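Local coordinates for salicylaldehyde dehydrogenase NahF (Pseudomonas putida, PDB 4JZ6), which probably catalyses the NAD+-dependent oxidation of salicylaldehyde to salicylate in naphthalene degradation, and holds salicylaldehyde in its pocket in this crystal, at residues Asn166-Leu171 and Glu192-Thr197; Val186-Ser191 and Leu200-Val205; Ser110-Gly115 and Ser293-Gly298; Ser161-Asn166 and Ala173-Tyr178. All coordinates share one frame; numbering follows the deposited sequence.

Interaction 1: residues Asn166-Leu171 and Glu192-Thr197. With NK (salicylaldehyde), chain B.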
loop_
_atom_site.group_PDB
_atom_site.type_symbol
_atom_site.label_atom_id
_atom_site.label_comp_id
_atom_site.label_asym_id
_atom_site.label_seq_id
_atom_site.Cartn_x
_atom_site.Cartn_y
_atom_site.Cartn_z
ATOM N N ASN A 166 18.912 10.587 10.472
ATOM C CA ASN A 166 19.105 10.043 11.820
ATOM C C ASN A 166 19.676 8.625 11.878
ATOM O O ASN A 166 20.735 8.398 12.466
ATOM C CB ASN A 166 17.821 10.159 12.647
ATOM C CG ASN A 166 16.639 9.512 11.971
ATOM O OD1 ASN A 166 16.620 9.364 10.749
ATOM N ND2 ASN A 166 15.640 9.117 12.760
ATOM N N GLY A 167 18.974 7.671 11.279
ATOM C CA GLY A 167 19.541 6.354 11.047
ATOM C C GLY A 167 20.380 6.480 9.791
ATOM O O GLY A 167 20.132 5.817 8.783
ATOM N N THR A 168 21.387 7.342 9.884
ATOM C CA THR A 168 22.091 7.909 8.739
ATOM C C THR A 168 22.497 6.902 7.674
ATOM O O THR A 168 22.342 7.155 6.479
ATOM C CB THR A 168 23.342 8.655 9.203
ATOM O OG1 THR A 168 23.056 9.349 10.424
ATOM C CG2 THR A 168 23.759 9.644 8.163
ATOM N N ALA A 169 23.003 5.757 8.114
ATOM C CA ALA A 169 23.482 4.740 7.194
ATOM C C ALA A 169 22.430 3.676 6.918
ATOM O O ALA A 169 22.149 3.363 5.762
ATOM C CB ALA A 169 24.742 4.104 7.733
ATOM N N VAL A 170 21.851 3.114 7.977
ATOM C CA VAL A 170 20.956 1.973 7.817
ATOM C C VAL A 170 19.664 2.324 7.062
ATOM O O VAL A 170 19.130 1.497 6.319
ATOM C CB VAL A 170 20.663 1.271 9.167
ATOM C CG1 VAL A 170 19.809 2.153 10.065
ATOM C CG2 VAL A 170 20.008 -0.092 8.938
ATOM N N LEU A 171 19.186 3.556 7.227
ATOM C CA LEU A 171 17.973 3.998 6.543
ATOM C C LEU A 171 18.196 4.154 5.039
ATOM O O LEU A 171 17.290 3.944 4.232
ATOM C CB LEU A 171 17.447 5.298 7.151
ATOM C CG LEU A 171 17.005 5.176 8.610
ATOM C CD1 LEU A 171 16.301 6.443 9.071
ATOM C CD2 LEU A 171 16.118 3.968 8.787
ATOM N N GLU A 192 19.895 16.675 3.678
ATOM C CA GLU A 192 20.676 17.900 3.677
ATOM C C GLU A 192 21.643 17.951 4.860
ATOM O O GLU A 192 22.655 18.657 4.812
ATOM C CB GLU A 192 19.758 19.123 3.687
ATOM C CG GLU A 192 18.947 19.293 4.954
ATOM C CD GLU A 192 17.509 18.848 4.801
ATOM O OE1 GLU A 192 17.253 17.862 4.070
ATOM O OE2 GLU A 192 16.632 19.497 5.414
ATOM N N PHE A 193 21.330 17.204 5.916
ATOM C CA PHE A 193 22.152 17.194 7.124
ATOM C C PHE A 193 23.223 16.101 7.079
ATOM O O PHE A 193 24.147 16.079 7.903
ATOM C CB PHE A 193 21.277 16.993 8.359
ATOM C CG PHE A 193 20.244 18.063 8.556
ATOM C CD1 PHE A 193 20.620 19.374 8.808
ATOM C CD2 PHE A 193 18.897 17.754 8.509
ATOM C CE1 PHE A 193 19.670 20.362 8.998
ATOM C CE2 PHE A 193 17.940 18.734 8.697
ATOM C CZ PHE A 193 18.327 20.042 8.943
ATOM N N SER A 194 23.091 15.196 6.116
ATOM C CA SER A 194 23.983 14.047 6.029
ATOM C C SER A 194 24.534 13.783 4.614
ATOM O O SER A 194 24.497 12.646 4.140
ATOM C CB SER A 194 23.253 12.811 6.566
ATOM O OG SER A 194 23.662 11.642 5.886
ATOM N N PRO A 195 25.068 14.818 3.935
ATOM C CA PRO A 195 25.438 14.546 2.543
ATOM C C PRO A 195 26.730 13.745 2.372
ATOM O O PRO A 195 26.852 13.012 1.389
ATOM C CB PRO A 195 25.587 15.946 1.946
ATOM C CG PRO A 195 25.997 16.777 3.076
ATOM C CD PRO A 195 25.288 16.233 4.282
ATOM N N ALA A 196 27.676 13.879 3.295
ATOM C CA ALA A 196 28.918 13.121 3.192
ATOM C C ALA A 196 28.681 11.640 3.459
ATOM O O ALA A 196 29.262 10.778 2.798
ATOM C CB ALA A 196 29.969 13.670 4.138
ATOM N N THR A 197 27.821 11.351 4.428
ATOM C CA THR A 197 27.520 9.973 4.790
ATOM C C THR A 197 26.764 9.253 3.681
ATOM O O THR A 197 27.055 8.101 3.361
ATOM C CB THR A 197 26.674 9.910 6.060
ATOM O OG1 THR A 197 27.136 10.895 6.986
ATOM C CG2 THR A 197 26.777 8.534 6.691
HETATM O OAH NK B . 13.633 5.597 13.809
HETATM C CAD NK B . 14.505 5.643 12.964
HETATM C CAA NK B . 15.248 4.385 12.735
HETATM C CAC NK B . 14.589 3.179 12.505
HETATM C CAG NK B . 15.336 2.023 12.299
HETATM C CAI NK B . 16.717 2.065 12.338
HETATM C CAE NK B . 17.372 3.259 12.574
HETATM C CAB NK B . 16.636 4.426 12.776
HETATM O OAF NK B . 17.239 5.638 13.013
#

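Interaction 2: residues Val186-Ser191 and Leu200-Val205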
loop_
_atom_site.group_PDB
_atom_site.type_symbol
_atom_site.label_atom_id
_atom_site.label_comp_id
_atom_site.label_asym_id
_atom_site.label_seq_id
_atom_site.Cartn_x
_atom_site.Cartn_y
_atom_site.Cartn_z
ATOM N N VAL A 186 17.242 2.546 -8.499
ATOM C CA VAL A 186 16.740 3.546 -7.565
ATOM C C VAL A 186 17.349 4.944 -7.700
ATOM O O VAL A 186 18.550 5.105 -7.908
ATOM C CB VAL A 186 16.819 3.028 -6.098
ATOM C CG1 VAL A 186 17.839 1.916 -5.990
ATOM C CG2 VAL A 186 17.133 4.153 -5.114
ATOM N N VAL A 187 16.483 5.948 -7.615
ATOM C CA VAL A 187 16.909 7.321 -7.412
ATOM C C VAL A 187 16.903 7.585 -5.906
ATOM O O VAL A 187 15.843 7.643 -5.274
ATOM C CB VAL A 187 15.986 8.314 -8.139
ATOM C CG1 VAL A 187 16.415 9.744 -7.854
ATOM C CG2 VAL A 187 15.993 8.043 -9.634
ATOM N N PHE A 188 18.103 7.714 -5.347
ATOM C CA PHE A 188 18.318 7.883 -3.915
ATOM C C PHE A 188 18.431 9.366 -3.582
ATOM O O PHE A 188 19.398 10.023 -3.963
ATOM C CB PHE A 188 19.597 7.125 -3.524
ATOM C CG PHE A 188 20.105 7.409 -2.124
ATOM C CD1 PHE A 188 19.245 7.765 -1.093
ATOM C CD2 PHE A 188 21.466 7.300 -1.846
ATOM C CE1 PHE A 188 19.737 8.019 0.177
ATOM C CE2 PHE A 188 21.959 7.543 -0.578
ATOM C CZ PHE A 188 21.098 7.903 0.435
ATOM N N LYS A 189 17.438 9.890 -2.870
ATOM C CA LYS A 189 17.472 11.271 -2.409
ATOM C C LYS A 189 17.942 11.318 -0.965
ATOM O O LYS A 189 17.244 10.849 -0.063
ATOM C CB LYS A 189 16.091 11.910 -2.519
ATOM C CG LYS A 189 16.009 13.304 -1.918
ATOM C CD LYS A 189 16.789 14.318 -2.738
ATOM C CE LYS A 189 16.714 15.716 -2.117
ATOM N NZ LYS A 189 17.146 15.758 -0.679
ATOM N N GLY A 190 19.127 11.887 -0.757
ATOM C CA GLY A 190 19.746 11.929 0.555
ATOM C C GLY A 190 19.316 13.118 1.391
ATOM O O GLY A 190 18.458 13.904 0.977
ATOM N N SER A 191 19.919 13.253 2.570
ATOM C CA SER A 191 19.531 14.298 3.510
ATOM C C SER A 191 20.468 15.493 3.484
ATOM O O SER A 191 21.684 15.348 3.321
ATOM C CB SER A 191 19.472 13.751 4.929
ATOM O OG SER A 191 19.319 14.814 5.849
ATOM N N LEU A 200 28.954 8.631 0.841
ATOM C CA LEU A 200 29.820 7.516 1.204
ATOM C C LEU A 200 29.148 6.162 0.995
ATOM O O LEU A 200 29.737 5.255 0.401
ATOM C CB LEU A 200 30.305 7.640 2.650
ATOM C CG LEU A 200 31.309 6.550 3.047
ATOM C CD1 LEU A 200 32.484 6.538 2.081
ATOM C CD2 LEU A 200 31.786 6.723 4.478
ATOM N N ILE A 201 27.920 6.021 1.484
ATOM C CA ILE A 201 27.210 4.760 1.328
ATOM C C ILE A 201 27.038 4.470 -0.157
ATOM O O ILE A 201 27.184 3.333 -0.597
ATOM C CB ILE A 201 25.850 4.731 2.100
ATOM C CG1 ILE A 201 25.243 3.328 2.074
ATOM C CG2 ILE A 201 24.860 5.725 1.533
ATOM C CD1 ILE A 201 24.037 3.172 2.959
ATOM N N THR A 202 26.774 5.519 -0.929
ATOM C CA THR A 202 26.685 5.391 -2.374
ATOM C C THR A 202 28.002 4.866 -2.929
ATOM O O THR A 202 28.020 3.923 -3.721
ATOM C CB THR A 202 26.365 6.738 -3.046
ATOM O OG1 THR A 202 25.150 7.267 -2.504
ATOM C CG2 THR A 202 26.220 6.566 -4.558
ATOM N N GLN A 203 29.102 5.478 -2.501
ATOM C CA GLN A 203 30.424 5.075 -2.959
ATOM C C GLN A 203 30.663 3.589 -2.699
ATOM O O GLN A 203 31.214 2.880 -3.543
ATOM C CB GLN A 203 31.512 5.913 -2.289
ATOM C CG GLN A 203 32.904 5.609 -2.810
ATOM C CD GLN A 203 33.988 6.262 -1.984
ATOM O OE1 GLN A 203 33.718 7.157 -1.181
ATOM N NE2 GLN A 203 35.222 5.812 -2.167
ATOM N N CYS A 204 30.235 3.121 -1.534
ATOM C CA CYS A 204 30.368 1.714 -1.200
ATOM C C CYS A 204 29.680 0.841 -2.239
ATOM O O CYS A 204 30.257 -0.131 -2.731
ATOM C CB CYS A 204 29.795 1.446 0.184
ATOM S SG CYS A 204 30.865 2.024 1.499
ATOM N N VAL A 205 28.449 1.204 -2.582
ATOM C CA VAL A 205 27.705 0.482 -3.602
ATOM C C VAL A 205 28.443 0.505 -4.942
ATOM O O VAL A 205 28.484 -0.506 -5.654
ATOM C CB VAL A 205 26.280 1.040 -3.744
ATOM C CG1 VAL A 205 25.518 0.309 -4.826
ATOM C CG2 VAL A 205 25.559 0.915 -2.422
#

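Interaction 3: residues Ser110-Gly115 and Ser293-Gly298. With NK (salicylaldehyde), chain B.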
loop_
_atom_site.group_PDB
_atom_site.type_symbol
_atom_site.label_atom_id
_atom_site.label_comp_id
_atom_site.label_asym_id
_atom_site.label_seq_id
_atom_site.Cartn_x
_atom_site.Cartn_y
_atom_site.Cartn_z
ATOM N N SER A 110 27.475 9.482 18.216
ATOM C CA SER A 110 28.544 8.851 18.978
ATOM C C SER A 110 29.046 7.624 18.235
ATOM O O SER A 110 28.372 7.111 17.340
ATOM C CB SER A 110 28.040 8.433 20.355
ATOM O OG SER A 110 27.011 7.463 20.240
ATOM N N ALA A 111 30.232 7.152 18.605
ATOM C CA ALA A 111 30.795 5.958 17.984
ATOM C C ALA A 111 29.855 4.758 18.141
ATOM O O ALA A 111 29.793 3.885 17.278
ATOM C CB ALA A 111 32.156 5.649 18.568
ATOM N N LEU A 112 29.130 4.719 19.254
ATOM C CA LEU A 112 28.162 3.661 19.490
ATOM C C LEU A 112 27.135 3.612 18.358
ATOM O O LEU A 112 26.968 2.579 17.711
ATOM C CB LEU A 112 27.460 3.868 20.835
ATOM C CG LEU A 112 26.316 2.909 21.174
ATOM C CD1 LEU A 112 26.822 1.481 21.336
ATOM C CD2 LEU A 112 25.593 3.361 22.424
ATOM N N TRP A 113 26.473 4.741 18.113
ATOM C CA TRP A 113 25.392 4.834 17.130
ATOM C C TRP A 113 25.915 4.716 15.703
ATOM O O TRP A 113 25.269 4.112 14.839
ATOM C CB TRP A 113 24.626 6.153 17.321
ATOM C CG TRP A 113 23.525 6.432 16.322
ATOM C CD1 TRP A 113 23.475 7.461 15.420
ATOM C CD2 TRP A 113 22.314 5.684 16.140
ATOM N NE1 TRP A 113 22.313 7.395 14.686
ATOM C CE2 TRP A 113 21.583 6.315 15.110
ATOM C CE3 TRP A 113 21.780 4.540 16.742
ATOM C CZ2 TRP A 113 20.345 5.836 14.674
ATOM C CZ3 TRP A 113 20.546 4.066 16.305
ATOM C CH2 TRP A 113 19.844 4.715 15.286
ATOM N N ALA A 114 27.085 5.293 15.460
ATOM C CA ALA A 114 27.703 5.214 14.142
ATOM C C ALA A 114 28.075 3.774 13.834
ATOM O O ALA A 114 27.718 3.237 12.785
ATOM C CB ALA A 114 28.931 6.108 14.073
ATOM N N GLY A 115 28.795 3.156 14.765
ATOM C CA GLY A 115 29.227 1.781 14.616
ATOM C C GLY A 115 28.054 0.851 14.400
ATOM O O GLY A 115 28.113 -0.044 13.557
ATOM N N SER A 293 15.341 5.777 25.500
ATOM C CA SER A 293 15.054 7.201 25.572
ATOM C C SER A 293 16.189 8.063 25.031
ATOM O O SER A 293 15.946 9.067 24.357
ATOM C CB SER A 293 14.746 7.616 27.010
ATOM O OG SER A 293 13.528 7.039 27.442
ATOM N N PHE A 294 17.426 7.668 25.311
ATOM C CA PHE A 294 18.538 8.579 25.097
ATOM C C PHE A 294 19.611 8.125 24.121
ATOM O O PHE A 294 20.628 8.801 23.958
ATOM C CB PHE A 294 19.152 8.956 26.435
ATOM C CG PHE A 294 18.180 9.587 27.365
ATOM C CD1 PHE A 294 17.621 10.819 27.062
ATOM C CD2 PHE A 294 17.804 8.947 28.530
ATOM C CE1 PHE A 294 16.710 11.411 27.913
ATOM C CE2 PHE A 294 16.896 9.529 29.387
ATOM C CZ PHE A 294 16.343 10.766 29.080
ATOM N N LEU A 295 19.394 6.992 23.468
ATOM C CA LEU A 295 20.299 6.595 22.409
ATOM C C LEU A 295 20.197 7.636 21.293
ATOM O O LEU A 295 19.089 8.013 20.897
ATOM C CB LEU A 295 19.951 5.198 21.905
ATOM C CG LEU A 295 20.739 4.682 20.702
ATOM C CD1 LEU A 295 22.221 4.683 20.988
ATOM C CD2 LEU A 295 20.271 3.290 20.360
ATOM N N PHE A 296 21.351 8.114 20.816
ATOM C CA PHE A 296 21.421 9.137 19.763
ATOM C C PHE A 296 20.559 10.362 20.090
ATOM O O PHE A 296 19.913 10.939 19.211
ATOM C CB PHE A 296 21.055 8.542 18.392
ATOM C CG PHE A 296 21.287 9.479 17.231
ATOM C CD1 PHE A 296 22.458 10.220 17.134
ATOM C CD2 PHE A 296 20.330 9.615 16.232
ATOM C CE1 PHE A 296 22.666 11.083 16.070
ATOM C CE2 PHE A 296 20.541 10.476 15.159
ATOM C CZ PHE A 296 21.713 11.208 15.081
ATOM N N GLN A 297 20.547 10.739 21.366
ATOM C CA GLN A 297 19.836 11.931 21.815
ATOM C C GLN A 297 18.343 11.888 21.521
ATOM O O GLN A 297 17.753 12.920 21.218
ATOM C CB GLN A 297 20.413 13.178 21.144
ATOM C CG GLN A 297 21.900 13.318 21.287
ATOM C CD GLN A 297 22.675 12.833 20.076
ATOM O OE1 GLN A 297 23.517 11.946 20.189
ATOM N NE2 GLN A 297 22.407 13.423 18.916
ATOM N N GLY A 298 17.737 10.706 21.586
ATOM C CA GLY A 298 16.319 10.575 21.304
ATOM C C GLY A 298 15.929 11.058 19.913
ATOM O O GLY A 298 14.794 11.481 19.676
HETATM O OAH NK B . 13.633 5.597 13.809
HETATM C CAD NK B . 14.505 5.643 12.964
HETATM C CAA NK B . 15.248 4.385 12.735
HETATM C CAC NK B . 14.589 3.179 12.505
HETATM C CAG NK B . 15.336 2.023 12.299
HETATM C CAI NK B . 16.717 2.065 12.338
HETATM C CAE NK B . 17.372 3.259 12.574
HETATM C CAB NK B . 16.636 4.426 12.776
HETATM O OAF NK B . 17.239 5.638 13.013
HETATM O O HOH W 1 25.146 9.756 20.035
#

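Interaction 4: residues Ser161-Asn166 and Ala173-Tyr178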
loop_
_atom_site.group_PDB
_atom_site.type_symbol
_atom_site.label_atom_id
_atom_site.label_comp_id
_atom_site.label_asym_id
_atom_site.label_seq_id
_atom_site.Cartn_x
_atom_site.Cartn_y
_atom_site.Cartn_z
ATOM N N SER A 161 13.667 6.561 -3.581
ATOM C CA SER A 161 13.959 6.341 -2.163
ATOM C C SER A 161 14.402 7.629 -1.483
ATOM O O SER A 161 15.493 8.138 -1.753
ATOM C CB SER A 161 15.055 5.287 -1.990
ATOM O OG SER A 161 14.656 4.034 -2.511
ATOM N N ILE A 162 13.562 8.150 -0.592
ATOM C CA ILE A 162 13.902 9.359 0.144
ATOM C C ILE A 162 14.303 9.019 1.579
ATOM O O ILE A 162 13.548 8.376 2.311
ATOM C CB ILE A 162 12.755 10.370 0.102
ATOM C CG1 ILE A 162 12.515 10.803 -1.349
ATOM C CG2 ILE A 162 13.071 11.577 0.970
ATOM C CD1 ILE A 162 11.279 11.675 -1.548
ATOM N N VAL A 163 15.504 9.443 1.967
ATOM C CA VAL A 163 16.129 8.984 3.205
ATOM C C VAL A 163 16.568 10.144 4.088
ATOM O O VAL A 163 17.226 11.065 3.607
ATOM C CB VAL A 163 17.361 8.123 2.893
ATOM C CG1 VAL A 163 18.015 7.630 4.174
ATOM C CG2 VAL A 163 16.967 6.959 2.012
ATOM N N PRO A 164 16.206 10.100 5.388
ATOM C CA PRO A 164 16.547 11.163 6.339
ATOM C C PRO A 164 17.964 11.006 6.888
ATOM O O PRO A 164 18.760 10.255 6.320
ATOM C CB PRO A 164 15.530 10.953 7.455
ATOM C CG PRO A 164 15.342 9.482 7.472
ATOM C CD PRO A 164 15.399 9.045 6.030
ATOM N N TRP A 165 18.256 11.683 7.997
ATOM C CA TRP A 165 19.625 11.847 8.485
ATOM C C TRP A 165 19.937 11.089 9.784
ATOM O O TRP A 165 21.101 10.973 10.165
ATOM C CB TRP A 165 19.872 13.335 8.721
ATOM C CG TRP A 165 18.770 13.915 9.536
ATOM C CD1 TRP A 165 17.628 14.503 9.071
ATOM C CD2 TRP A 165 18.669 13.908 10.964
ATOM N NE1 TRP A 165 16.830 14.880 10.125
ATOM C CE2 TRP A 165 17.444 14.526 11.297
ATOM C CE3 TRP A 165 19.497 13.454 11.994
ATOM C CZ2 TRP A 165 17.032 14.697 12.618
ATOM C CZ3 TRP A 165 19.083 13.621 13.306
ATOM C CH2 TRP A 165 17.866 14.239 13.606
ATOM N N ASN A 166 18.912 10.587 10.472
ATOM C CA ASN A 166 19.105 10.043 11.820
ATOM C C ASN A 166 19.676 8.625 11.878
ATOM O O ASN A 166 20.735 8.398 12.466
ATOM C CB ASN A 166 17.821 10.159 12.647
ATOM C CG ASN A 166 16.639 9.512 11.971
ATOM O OD1 ASN A 166 16.620 9.364 10.749
ATOM N ND2 ASN A 166 15.640 9.117 12.760
ATOM N N ALA A 173 20.646 2.298 3.514
ATOM C CA ALA A 173 20.925 0.914 3.135
ATOM C C ALA A 173 19.655 0.141 2.818
ATOM O O ALA A 173 19.551 -0.491 1.768
ATOM C CB ALA A 173 21.700 0.218 4.234
ATOM N N ARG A 174 18.693 0.213 3.730
ATOM C CA ARG A 174 17.405 -0.443 3.562
ATOM C C ARG A 174 16.714 0.030 2.272
ATOM O O ARG A 174 16.114 -0.771 1.555
ATOM C CB ARG A 174 16.526 -0.213 4.807
ATOM C CG ARG A 174 15.369 0.764 4.613
ATOM C CD ARG A 174 15.241 1.807 5.709
ATOM N NE ARG A 174 14.482 1.356 6.871
ATOM C CZ ARG A 174 13.585 2.102 7.516
ATOM N NH1 ARG A 174 13.309 3.338 7.110
ATOM N NH2 ARG A 174 12.959 1.612 8.574
ATOM N N ALA A 175 16.841 1.321 1.960
ATOM C CA ALA A 175 16.146 1.910 0.818
ATOM C C ALA A 175 16.890 1.674 -0.497
ATOM O O ALA A 175 16.467 2.139 -1.559
ATOM C CB ALA A 175 15.923 3.395 1.046
ATOM N N ILE A 176 18.001 0.948 -0.423
ATOM C CA ILE A 176 18.772 0.610 -1.611
ATOM C C ILE A 176 18.844 -0.901 -1.768
ATOM O O ILE A 176 18.443 -1.446 -2.797
ATOM C CB ILE A 176 20.205 1.171 -1.522
ATOM C CG1 ILE A 176 20.164 2.695 -1.410
ATOM C CG2 ILE A 176 21.035 0.729 -2.718
ATOM C CD1 ILE A 176 21.508 3.331 -1.168
ATOM N N ALA A 177 19.347 -1.566 -0.730
ATOM C CA ALA A 177 19.562 -3.010 -0.755
ATOM C C ALA A 177 18.335 -3.763 -1.226
ATOM O O ALA A 177 18.417 -4.600 -2.127
ATOM C CB ALA A 177 19.976 -3.514 0.621
ATOM N N TYR A 178 17.198 -3.459 -0.613
ATOM C CA TYR A 178 15.973 -4.187 -0.916
ATOM C C TYR A 178 15.458 -3.942 -2.340
ATOM O O TYR A 178 15.209 -4.904 -3.070
ATOM C CB TYR A 178 14.905 -3.934 0.151
ATOM C CG TYR A 178 15.237 -4.561 1.490
ATOM C CD1 TYR A 178 15.632 -5.895 1.580
ATOM C CD2 TYR A 178 15.159 -3.819 2.667
ATOM C CE1 TYR A 178 15.927 -6.472 2.810
ATOM C CE2 TYR A 178 15.454 -4.389 3.900
ATOM C CZ TYR A 178 15.837 -5.712 3.966
ATOM O OH TYR A 178 16.136 -6.269 5.192
#

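Interaction 1: residues Asn166-Leu171 and Glu192-Thr197
Behind the wall of the salicylaldehyde pocket, Thr-168 turns its methyl group onto Ser-194 and Thr-197, at the start of helix 195-208. With CG2 anti to the backbone N, this one carbon makes the whole contact: it lies 3.5 Å from Thr-197 CG2, the two side chains crossing at about a right angle. It also sits 3.0 Å from Ser-194 OG. That is short for a methyl beside an oxygen, and Ser-194 chi1 (147°) is well off a staggered value, so the exact place of this hydroxyl is doubtful. The polar branches of both threonines serve other partners: Thr-168 OG1 is hydrogen-bonded to Trp-165 O, and Thr-197 OG1 to Glu-106 OE1. The other carboxylate oxygen of Glu-106 takes Ala-196 N, whereas the side chain of Ser-194, at the N-cap, makes no capping bond. In the Rossmann-like NAD-binding domain of aldehyde dehydrogenases, the contact joins the turn leading into helix 170-181 to the N-terminal end of helix 195-208. Gly-167, centre of an inverse gamma turn, carries the chain from the pocket to Thr-168. Its CA approaches the ligand hydroxyl OAF to 3.1 Å, room that exists because no beta carbon is present. Val-170 CG1 touches ring atom CAE at 3.7 Å. Asn-166 brings ND2 to 3.7 Å from the aldehyde carbon CAD, a position consistent with the oxyanion-hole asparagine of the family. Its amide is held at both ends: ND2 bonds Gln-299 O, while OD1 accepts a weak bond of 2.9 Å from Gly-167 N.

Interaction 2: residues Val186-Ser191 and Leu200-Val205
Thr-202 OG1 is hydrogen-bonded to His-198 O, one turn earlier in its helix, and lies beside the edge of the Phe-188 ring. The contact lies within a beta-alpha-beta unit of the Rossmann-like domain, where helix 195-208 packs against strand 186-189 before the chain enters the neighbouring parallel strand 215-218. Phe-188 is the strand's sole contributor to this contact. Its CG is anti to the backbone N (chi1 169°), which extends the ring from the sheet toward the helix. OG1 lies in the ring plane at the edge, 3.7 Å from CE2 and equally far from CD2, where it probably feels the slightly positive C-H rim and not the pi cloud. Ile-201 supplies the apolar half: its CG2, set between its own backbone N and carbonyl carbon, approaches Phe-188 CE2 obliquely, at 4.0 Å. Further ring partners fix Phe-188, with His-198 meeting it edge-to-face and Tyr-217 at about 35° between planes. Met-92 of helix 78-94 touches Ile-201 as well. At the end of the strand, Lys-189 folds back by bends at its second and fourth torsions, and NZ donates a 2.8 Å bond to Gly-190 O, nearly along the C=O axis.

Interaction 3: residues Ser110-Gly115 and Ser293-Gly298
Aromatic stacking dominates where Trp-113 meets Phe-296. Both CG atoms lie anti to their backbone N (chi1 177° for Trp-113, -172° for Phe-296), which extends each ring toward the opposite segment. The five-membered ring of Trp-113 and the Phe-296 ring form an offset stack, centroids 3.9 Å apart and planes 14° from parallel. NE1 lies 3.3 Å above the phenyl centre, and Phe-296 CB adds a CH-pi contact over the same five-membered ring, 3.8 Å from its centroid. Apolar packing continues beside it: Leu-295 CG reaches Trp-113 CE3 at 4.1 Å, and its CD1 meets Leu-112 CD2 at 3.9 Å, the two leucine side chains roughly perpendicular. The polar links are few: water 1 accepts from Ser-110 N and donates to Gln-297 OE1 (2.7 Å), while Trp-113 NE1 bonds Asn-166 O. Toward the pocket, indole CZ2 faces salicylaldehyde OAF, in plane at 3.5 Å. Replacing Trp-113 by an alanine would probably leave Phe-296 without its stacking partner, cost Asn-166 O the indole N-H, and open a gap beside the ligand hydroxyl. The first turn of helix 111-130 packs against residues 295-298, which follow helix 282-294; helix 96-107 reaches Trp-113 through Met-103, and Pro-499 and Phe-500 of the second subunit touch Leu-112 and Leu-295.

Interaction 4: residues Ser161-Asn166 and Ala173-Tyr178
Ser-161 and Ala-175 face each other closely, each directing its beta carbon at the other segment so that the two CB atoms stand 3.7 Å apart. Chi1 of -62° places Ser-161 OG beside its backbone N, which directs it past the alanine methyl to the helix backbone. There it donates to Ala-175 O at 2.8 Å, in the carbonyl plane and on a lone pair, the donor standing at 141° to the C=O bond. OG is also bonded to Asn-242 ND2 on the adjacent strand 240-244, so this buried hydroxyl has a partner on the helix and another in the sheet. Val-163 reaches the same alanine from two residues further along: CG1 points anti to the backbone N (chi1 -180°), which turns CG2 to Ala-175 CB at 3.8 Å. The methyl of Ala-175 is therefore met by both inward-facing side chains, while Ile-162 between them points away. A valine in place of Ser-161 would probably leave Ala-175 O and Asn-242 ND2 without this hydroxyl partner and bring a methyl against the closely packed Ala-175. Around Ala-175 the helix departs from regular alpha geometry: Ala-173 O accepts from both Ile-176 N and Ala-177 N. The side chain of Ala-175 is about 9 Å from that of Glu-267, a predicted active-site residue. Strand 159-162, helix 170-181 and the neighbouring parallel strand 186-189 form a beta-alpha-beta crossover, the repeating element of a Rossmann-like nucleotide-binding fold.

Interactions 1, 2 and 4 form one continuous block, their centres 8 to 9 Å apart. Interactions 2 and 4 sit on adjacent parallel strands, tied by a probable hydrogen bond from Lys-189 N to Ser-161 O (2.8 Å), and Phe-188 CE1 meets Val-163 CG2 at 3.5 Å. Interaction 1 meets interaction 2 where Ala-169 O packs on Ile-201 CD1 at 3.4 Å. Asn-166, shared by interactions 1 and 4, is the bridge to interaction 3, through Asn-166 O and Trp-113 NE1 at 2.9 Å. Interactions 1 and 3 both border the salicylaldehyde, with Gly-167 CA 3.8 Å from Trp-113 CZ2, whereas the side chain of Ile-201 in interaction 2 is about 12 Å from a bound salicylaldehyde.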